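Local coordinates for phycocyanobilin lyase subunit beta (Nostoc sp. PCC 7120, PDB 5N3U), which associates with the CpcE subunit to form a lyase and is probably required for attaching the bilin chromophore to CpcA, the phycocyanin alpha chain, at residues B[109-114]-B[146-151]; B[152-157]-B[183-188]; B[159-164]-B[172-177]. All blocks are in the same frame, centred on the assembly; numbering follows the deposited sequence.

Interaction 1. Residues B[109-114]-B[146-151]; sequences SVRRAA and SQDAEW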
# COMPACT_ATOMS: atom_id res chain seq x y z
N SER B 109 -4.90 -0.23 8.85
CA SER B 109 -5.50 0.85 9.57
C SER B 109 -6.95 1.02 9.07
O SER B 109 -7.87 1.32 9.89
CB SER B 109 -4.73 2.20 9.32
OG SER B 109 -4.51 2.45 7.92
N VAL B 110 -7.17 0.81 7.77
CA VAL B 110 -8.53 0.96 7.22
C VAL B 110 -9.42 -0.16 7.70
O VAL B 110 -10.56 0.08 8.11
CB VAL B 110 -8.49 1.00 5.71
CG1 VAL B 110 -9.91 0.86 5.11
CG2 VAL B 110 -7.86 2.26 5.24
N ARG B 111 -8.96 -1.39 7.57
CA ARG B 111 -9.71 -2.54 7.96
C ARG B 111 -10.11 -2.55 9.45
O ARG B 111 -11.23 -2.97 9.79
CB ARG B 111 -8.91 -3.82 7.61
CG ARG B 111 -8.54 -3.95 6.13
CD ARG B 111 -7.81 -5.25 5.79
NE ARG B 111 -8.78 -6.32 5.90
CZ ARG B 111 -8.48 -7.59 6.05
NH1 ARG B 111 -7.21 -8.03 6.05
NH2 ARG B 111 -9.46 -8.44 6.17
N ARG B 112 -9.18 -2.16 10.35
CA ARG B 112 -9.44 -2.20 11.74
C ARG B 112 -10.51 -1.22 12.09
O ARG B 112 -11.37 -1.51 12.95
CB ARG B 112 -8.20 -1.94 12.60
CG ARG B 112 -7.12 -3.05 12.45
CD ARG B 112 -5.95 -2.86 13.37
NE ARG B 112 -5.29 -1.59 13.13
CZ ARG B 112 -4.03 -1.44 12.64
NH1 ARG B 112 -3.26 -2.49 12.36
NH2 ARG B 112 -3.59 -0.25 12.41
N ALA B 113 -10.45 -0.04 11.49
CA ALA B 113 -11.45 1.02 11.73
C ALA B 113 -12.84 0.57 11.31
O ALA B 113 -13.81 0.86 11.96
CB ALA B 113 -11.07 2.35 11.02
N ALA B 114 -12.90 -0.18 10.20
CA ALA B 114 -14.15 -0.65 9.68
C ALA B 114 -14.73 -1.78 10.56
O ALA B 114 -15.90 -1.76 10.87
CB ALA B 114 -13.93 -1.11 8.28
N SER B 146 -12.40 -12.42 11.07
CA SER B 146 -11.82 -13.00 12.30
C SER B 146 -10.88 -14.16 12.04
O SER B 146 -10.20 -14.60 12.95
CB SER B 146 -12.93 -13.43 13.25
OG SER B 146 -13.53 -14.64 12.81
N GLN B 147 -10.84 -14.64 10.80
CA GLN B 147 -9.88 -15.63 10.36
C GLN B 147 -8.62 -15.04 9.78
O GLN B 147 -7.74 -15.76 9.44
CB GLN B 147 -10.51 -16.53 9.27
CG GLN B 147 -11.81 -17.22 9.67
CD GLN B 147 -12.91 -17.16 8.62
OE1 GLN B 147 -12.68 -16.91 7.42
NE2 GLN B 147 -14.16 -17.37 9.08
N ASP B 148 -8.50 -13.72 9.63
CA ASP B 148 -7.35 -13.17 8.98
C ASP B 148 -6.08 -13.61 9.72
O ASP B 148 -6.09 -13.83 10.92
CB ASP B 148 -7.40 -11.64 9.01
CG ASP B 148 -6.54 -11.01 7.99
OD1 ASP B 148 -7.00 -10.86 6.82
OD2 ASP B 148 -5.40 -10.62 8.32
N ALA B 149 -4.99 -13.67 8.98
CA ALA B 149 -3.69 -14.02 9.56
C ALA B 149 -3.06 -12.93 10.43
O ALA B 149 -2.29 -13.27 11.30
CB ALA B 149 -2.71 -14.44 8.49
N GLU B 150 -3.37 -11.64 10.22
CA GLU B 150 -2.79 -10.55 11.02
C GLU B 150 -3.56 -10.43 12.34
O GLU B 150 -4.82 -10.30 12.35
CB GLU B 150 -2.85 -9.27 10.17
CG GLU B 150 -2.76 -7.92 10.89
CD GLU B 150 -1.51 -7.75 11.66
OE1 GLU B 150 -0.48 -8.27 11.17
OE2 GLU B 150 -1.54 -7.09 12.72
N TRP B 151 -2.82 -10.43 13.44
CA TRP B 151 -3.42 -10.44 14.80
C TRP B 151 -4.26 -9.22 15.00
O TRP B 151 -5.30 -9.32 15.66
CB TRP B 151 -2.34 -10.54 15.93
CG TRP B 151 -1.59 -9.32 16.07
CD1 TRP B 151 -0.46 -8.94 15.40
CD2 TRP B 151 -1.93 -8.25 16.92
NE1 TRP B 151 -0.12 -7.69 15.75
CE2 TRP B 151 -1.00 -7.25 16.71
CE3 TRP B 151 -2.99 -8.03 17.80
CZ2 TRP B 151 -1.07 -6.05 17.36
CZ3 TRP B 151 -3.04 -6.84 18.46
CH2 TRP B 151 -2.10 -5.87 18.25
O HOH W 1 -9.71 -11.64 6.28
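A buried salt bridge between R111 and D148 ties the first turn of helix 108-118 to the turn joining helices 130-145 and 151-163, recalling a rung of the Asp-Arg ladder of HEAT-repeat proteins. The backbones stay well apart, 10.9 Å between the CA atoms of the pair, and the side chains span the gap. R111 bends at chi3 (71°), bringing its guanidinium edge-on to the acid, and NH1 of R111 donates to OD1 of D148 at 2.9 Å. The acceptor lies in the guanidinium plane, but the N-H arrives well above the carboxylate plane, with the two groups turned 70° apart. A water accepts from R111 NH2 (3.2 Å) and donates to D148 OD1 (2.9 Å), closing a second route beside the direct one. The other oxygen, D148 OD2, takes the backbone N of E150 at 3.0 Å in an Asx turn. With an alanine here, R111 would probably lose its buried countercharge and the turn its grip on the E150 amide. E12 of one CpcE subunit lies close to D148 OD2, and R111 is likely to ease the repulsion between the two acids. A single carboxylate thus both pairs with a buried arginine and shapes its own loop.

Interaction 2. Residues B[152-157]-B[183-188]; sequences SIRYAA and ASDAEK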
# COMPACT_ATOMS: atom_id res chain seq x y z
N SER B 152 -3.83 -8.05 14.51
CA SER B 152 -4.56 -6.83 14.79
C SER B 152 -5.95 -6.79 14.09
O SER B 152 -6.88 -6.11 14.59
CB SER B 152 -3.74 -5.60 14.46
OG SER B 152 -3.60 -5.41 13.08
N ILE B 153 -6.09 -7.49 12.95
CA ILE B 153 -7.37 -7.61 12.29
C ILE B 153 -8.27 -8.46 13.11
O ILE B 153 -9.45 -8.14 13.32
CB ILE B 153 -7.24 -8.26 10.87
CG1 ILE B 153 -6.38 -7.45 9.92
CG2 ILE B 153 -8.62 -8.44 10.27
CD1 ILE B 153 -6.64 -6.01 9.95
N ARG B 154 -7.75 -9.58 13.60
CA ARG B 154 -8.56 -10.44 14.48
C ARG B 154 -8.95 -9.72 15.76
O ARG B 154 -10.06 -9.85 16.19
CB ARG B 154 -7.85 -11.80 14.83
CG ARG B 154 -7.47 -12.64 13.66
CD ARG B 154 -7.17 -14.10 14.05
NE ARG B 154 -5.95 -14.25 14.87
CZ ARG B 154 -4.68 -14.09 14.48
NH1 ARG B 154 -4.33 -13.74 13.25
NH2 ARG B 154 -3.69 -14.29 15.39
N TYR B 155 -8.06 -8.92 16.32
CA TYR B 155 -8.41 -8.17 17.51
C TYR B 155 -9.57 -7.23 17.23
O TYR B 155 -10.57 -7.16 17.98
CB TYR B 155 -7.14 -7.39 17.95
CG TYR B 155 -7.28 -6.67 19.27
CD1 TYR B 155 -7.92 -5.46 19.34
CD2 TYR B 155 -6.73 -7.19 20.42
CE1 TYR B 155 -8.05 -4.76 20.55
CE2 TYR B 155 -6.88 -6.53 21.65
CZ TYR B 155 -7.53 -5.34 21.71
OH TYR B 155 -7.67 -4.66 22.92
N ALA B 156 -9.46 -6.45 16.14
CA ALA B 156 -10.51 -5.53 15.80
C ALA B 156 -11.82 -6.25 15.54
O ALA B 156 -12.87 -5.73 15.86
CB ALA B 156 -10.13 -4.70 14.56
N ALA B 157 -11.76 -7.42 14.90
CA ALA B 157 -12.94 -8.22 14.65
C ALA B 157 -13.70 -8.63 15.92
O ALA B 157 -14.90 -8.57 15.97
CB ALA B 157 -12.54 -9.43 13.89
N ALA B 183 -9.87 -21.14 21.76
CA ALA B 183 -9.19 -22.40 21.59
C ALA B 183 -8.05 -22.30 20.61
O ALA B 183 -6.98 -22.83 20.87
CB ALA B 183 -10.14 -23.50 21.12
N SER B 184 -8.24 -21.65 19.47
CA SER B 184 -7.21 -21.82 18.41
C SER B 184 -6.17 -20.73 18.27
O SER B 184 -5.23 -20.88 17.50
CB SER B 184 -7.88 -22.02 17.07
OG SER B 184 -8.46 -20.82 16.62
N ASP B 185 -6.31 -19.62 18.97
CA ASP B 185 -5.53 -18.48 18.57
C ASP B 185 -4.08 -18.57 19.09
O ASP B 185 -3.83 -18.77 20.26
CB ASP B 185 -6.22 -17.15 18.91
CG ASP B 185 -5.87 -16.07 17.90
OD1 ASP B 185 -4.73 -15.55 17.93
OD2 ASP B 185 -6.74 -15.78 17.03
N ALA B 186 -3.15 -18.41 18.17
CA ALA B 186 -1.76 -18.28 18.45
C ALA B 186 -1.44 -17.13 19.42
O ALA B 186 -0.48 -17.27 20.17
CB ALA B 186 -1.01 -18.08 17.11
N GLU B 187 -2.23 -16.04 19.43
CA GLU B 187 -1.82 -14.80 20.04
C GLU B 187 -2.43 -14.61 21.39
O GLU B 187 -3.62 -14.69 21.56
CB GLU B 187 -2.13 -13.61 19.12
CG GLU B 187 -1.34 -13.65 17.84
CD GLU B 187 0.09 -13.17 18.01
OE1 GLU B 187 0.42 -12.63 19.11
OE2 GLU B 187 0.87 -13.29 17.04
N LYS B 188 -1.59 -14.36 22.38
CA LYS B 188 -2.06 -14.14 23.73
C LYS B 188 -2.89 -12.88 23.80
O LYS B 188 -3.86 -12.80 24.54
CB LYS B 188 -0.86 -13.97 24.65
CG LYS B 188 -0.67 -15.05 25.67
CD LYS B 188 0.25 -14.58 26.81
CE LYS B 188 1.70 -14.54 26.36
NZ LYS B 188 2.56 -14.16 27.51
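R154 and D185 form a pair consistent with the Asp-Arg ladder of HEAT-repeat folds, in which an arginine near the start of one helix reaches the aspartate of a neighbouring interhelical turn. R154 stands on helix 151-163, and D185 is where the backbone departs from helix 171-184. Their side chains come from opposite directions and meet side-on, one nitrogen to each oxygen. NE of R154 donates to OD2 of D185 at 2.8 Å, on the syn lone pair, while NH2 of R154 reaches OD1 of D185 at 3.0 Å, also from the syn side. The bend of R154 at chi3 (-68°) turns the NE edge to the acid; the two planes are 31° apart, so the two-bond pairing is twisted, not flat.

As in such ladders, the aspartate also organises its turn: the anti lone pair of D185 OD1 receives the backbone N of E187 at 3.0 Å, an Asx turn just before helix 188-198. OD1 is therefore held by two donors, which fixes the rotation of the carboxylate. E187 adds its aliphatic part, CG lying 3.5 Å from R154 NH2 near the guanidinium plane. Its carboxylate goes elsewhere, to a salt bridge with K245 of the other CpcE subunit, and R154 NH1 is taken up by the carbonyl of D148.

Interaction 3. Residues B[159-164]-B[172-177]; sequences VGLQGL and QPIHTR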
# COMPACT_ATOMS: atom_id res chain seq x y z
N VAL B 159 -13.60 -6.90 18.70
CA VAL B 159 -14.22 -5.70 19.22
C VAL B 159 -15.54 -5.41 18.49
O VAL B 159 -16.54 -4.98 19.08
CB VAL B 159 -13.29 -4.51 19.10
CG1 VAL B 159 -13.98 -3.22 19.56
CG2 VAL B 159 -12.00 -4.70 19.94
N GLY B 160 -15.55 -5.62 17.17
CA GLY B 160 -16.76 -5.43 16.41
C GLY B 160 -17.84 -6.40 16.89
O GLY B 160 -18.93 -6.01 17.15
N LEU B 161 -17.46 -7.65 17.03
CA LEU B 161 -18.36 -8.69 17.47
C LEU B 161 -18.96 -8.40 18.82
O LEU B 161 -20.16 -8.61 19.01
CB LEU B 161 -17.71 -10.03 17.47
CG LEU B 161 -17.35 -10.71 16.18
CD1 LEU B 161 -16.50 -11.94 16.42
CD2 LEU B 161 -18.54 -11.10 15.30
N GLN B 162 -18.18 -7.86 19.73
CA GLN B 162 -18.72 -7.52 21.02
C GLN B 162 -19.75 -6.46 20.93
O GLN B 162 -20.69 -6.39 21.73
CB GLN B 162 -17.61 -7.00 21.93
CG GLN B 162 -17.96 -6.91 23.42
CD GLN B 162 -16.82 -6.25 24.20
OE1 GLN B 162 -15.68 -6.62 24.11
NE2 GLN B 162 -17.14 -5.23 24.92
N GLY B 163 -19.55 -5.52 20.02
CA GLY B 163 -20.55 -4.51 19.80
C GLY B 163 -21.90 -5.02 19.38
O GLY B 163 -22.89 -4.31 19.51
N LEU B 164 -21.96 -6.21 18.81
CA LEU B 164 -23.23 -6.75 18.43
C LEU B 164 -24.01 -7.51 19.58
O LEU B 164 -25.00 -8.17 19.32
CB LEU B 164 -23.04 -7.63 17.20
CG LEU B 164 -22.58 -6.91 15.89
CD1 LEU B 164 -22.20 -7.94 14.87
CD2 LEU B 164 -23.67 -6.07 15.30
N GLN B 172 -25.63 -16.38 19.45
CA GLN B 172 -25.18 -17.73 19.40
C GLN B 172 -23.95 -17.81 18.54
O GLN B 172 -22.96 -18.42 18.97
CB GLN B 172 -26.31 -18.68 18.90
CG GLN B 172 -25.87 -20.15 18.81
CD GLN B 172 -25.22 -20.57 17.49
OE1 GLN B 172 -24.14 -21.16 17.48
NE2 GLN B 172 -25.88 -20.30 16.40
N PRO B 173 -24.01 -17.25 17.30
CA PRO B 173 -22.84 -17.43 16.46
C PRO B 173 -21.61 -16.72 17.01
O PRO B 173 -20.53 -17.16 16.68
CB PRO B 173 -23.28 -16.85 15.10
CG PRO B 173 -24.48 -16.02 15.41
CD PRO B 173 -25.14 -16.71 16.53
N ILE B 174 -21.81 -15.65 17.77
CA ILE B 174 -20.72 -14.83 18.35
C ILE B 174 -20.03 -15.65 19.45
O ILE B 174 -18.86 -16.03 19.29
CB ILE B 174 -21.24 -13.49 18.86
CG1 ILE B 174 -21.68 -12.57 17.69
CG2 ILE B 174 -20.14 -12.77 19.65
CD1 ILE B 174 -22.48 -11.35 18.09
N HIS B 175 -20.80 -16.03 20.49
CA HIS B 175 -20.34 -17.07 21.50
C HIS B 175 -19.58 -18.18 20.89
O HIS B 175 -18.47 -18.49 21.27
CB HIS B 175 -21.50 -17.64 22.28
CG HIS B 175 -22.08 -16.66 23.25
ND1 HIS B 175 -23.37 -16.75 23.71
CD2 HIS B 175 -21.55 -15.55 23.81
CE1 HIS B 175 -23.61 -15.74 24.54
NE2 HIS B 175 -22.52 -15.00 24.62
N THR B 176 -20.16 -18.76 19.87
CA THR B 176 -19.58 -19.92 19.25
C THR B 176 -18.28 -19.57 18.64
O THR B 176 -17.30 -20.36 18.74
CB THR B 176 -20.56 -20.48 18.21
OG1 THR B 176 -21.66 -21.08 18.90
CG2 THR B 176 -19.90 -21.48 17.27
N ARG B 177 -18.21 -18.37 18.01
CA ARG B 177 -17.02 -18.06 17.29
C ARG B 177 -15.91 -17.76 18.28
O ARG B 177 -14.77 -18.16 18.09
CB ARG B 177 -17.28 -16.88 16.34
CG ARG B 177 -16.06 -16.44 15.61
CD ARG B 177 -15.47 -17.50 14.79
NE ARG B 177 -14.17 -17.12 14.27
CZ ARG B 177 -13.19 -17.97 14.03
NH1 ARG B 177 -13.34 -19.26 14.29
NH2 ARG B 177 -12.05 -17.53 13.54
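Apolar packing carries this contact, with I174 set against L161 and L164. CG1 of I174 lies 4.2 Å from CD2 of L161, and its terminal CD1 reaches further, to 3.9 Å from CB of L164. I174 sets CG1 anti to its carbonyl carbon (chi1 -69°), and with chi2 extended at 167° the CD1 methyl is carried out across the interface. The backbones are close as well, 6.6 Å between the CA atoms of L161 and I174. The segments belong to two antiparallel helices, 151-163 and 171-184, successive in the chain and joined by a short connection, stacked as in alpha solenoids of the HEAT type. Helix 130-145 completes the core, its L139 and L142 packing on L161.

No hydrogen bond passes between the segments. The one polar atom touched is the O of L161, 3.7 Å from the I174 CD1 methyl in a van der Waals contact; this carbonyl is already engaged by the N of L164 at 3.0 Å within its own segment. The charge of R177 is directed to other partners, forming a salt bridge with E180 and a hydrogen bond from NE to the hydroxyl of S146.

How the interactions relate
From the N terminus, interaction 1 comes first: it closes a loop from helix 108-118 to the turn at 146-151, enclosing helix 130-145. Interaction 2 opens at the very next residue and returns to the chain at 183-188, so the two follow in series. Within the span of interaction 2 lies the shorter closure of interaction 3, which joins the later part of helix 151-163 to the early part of helix 171-184. Both closures thus use the same helix pair, one at each end. Interaction 1 touches both others: R154 adds a weak bond to the A149 carbonyl, and interaction 3 also meets this turn, tying helices 108-118, 151-163 and 171-184 to 146-151.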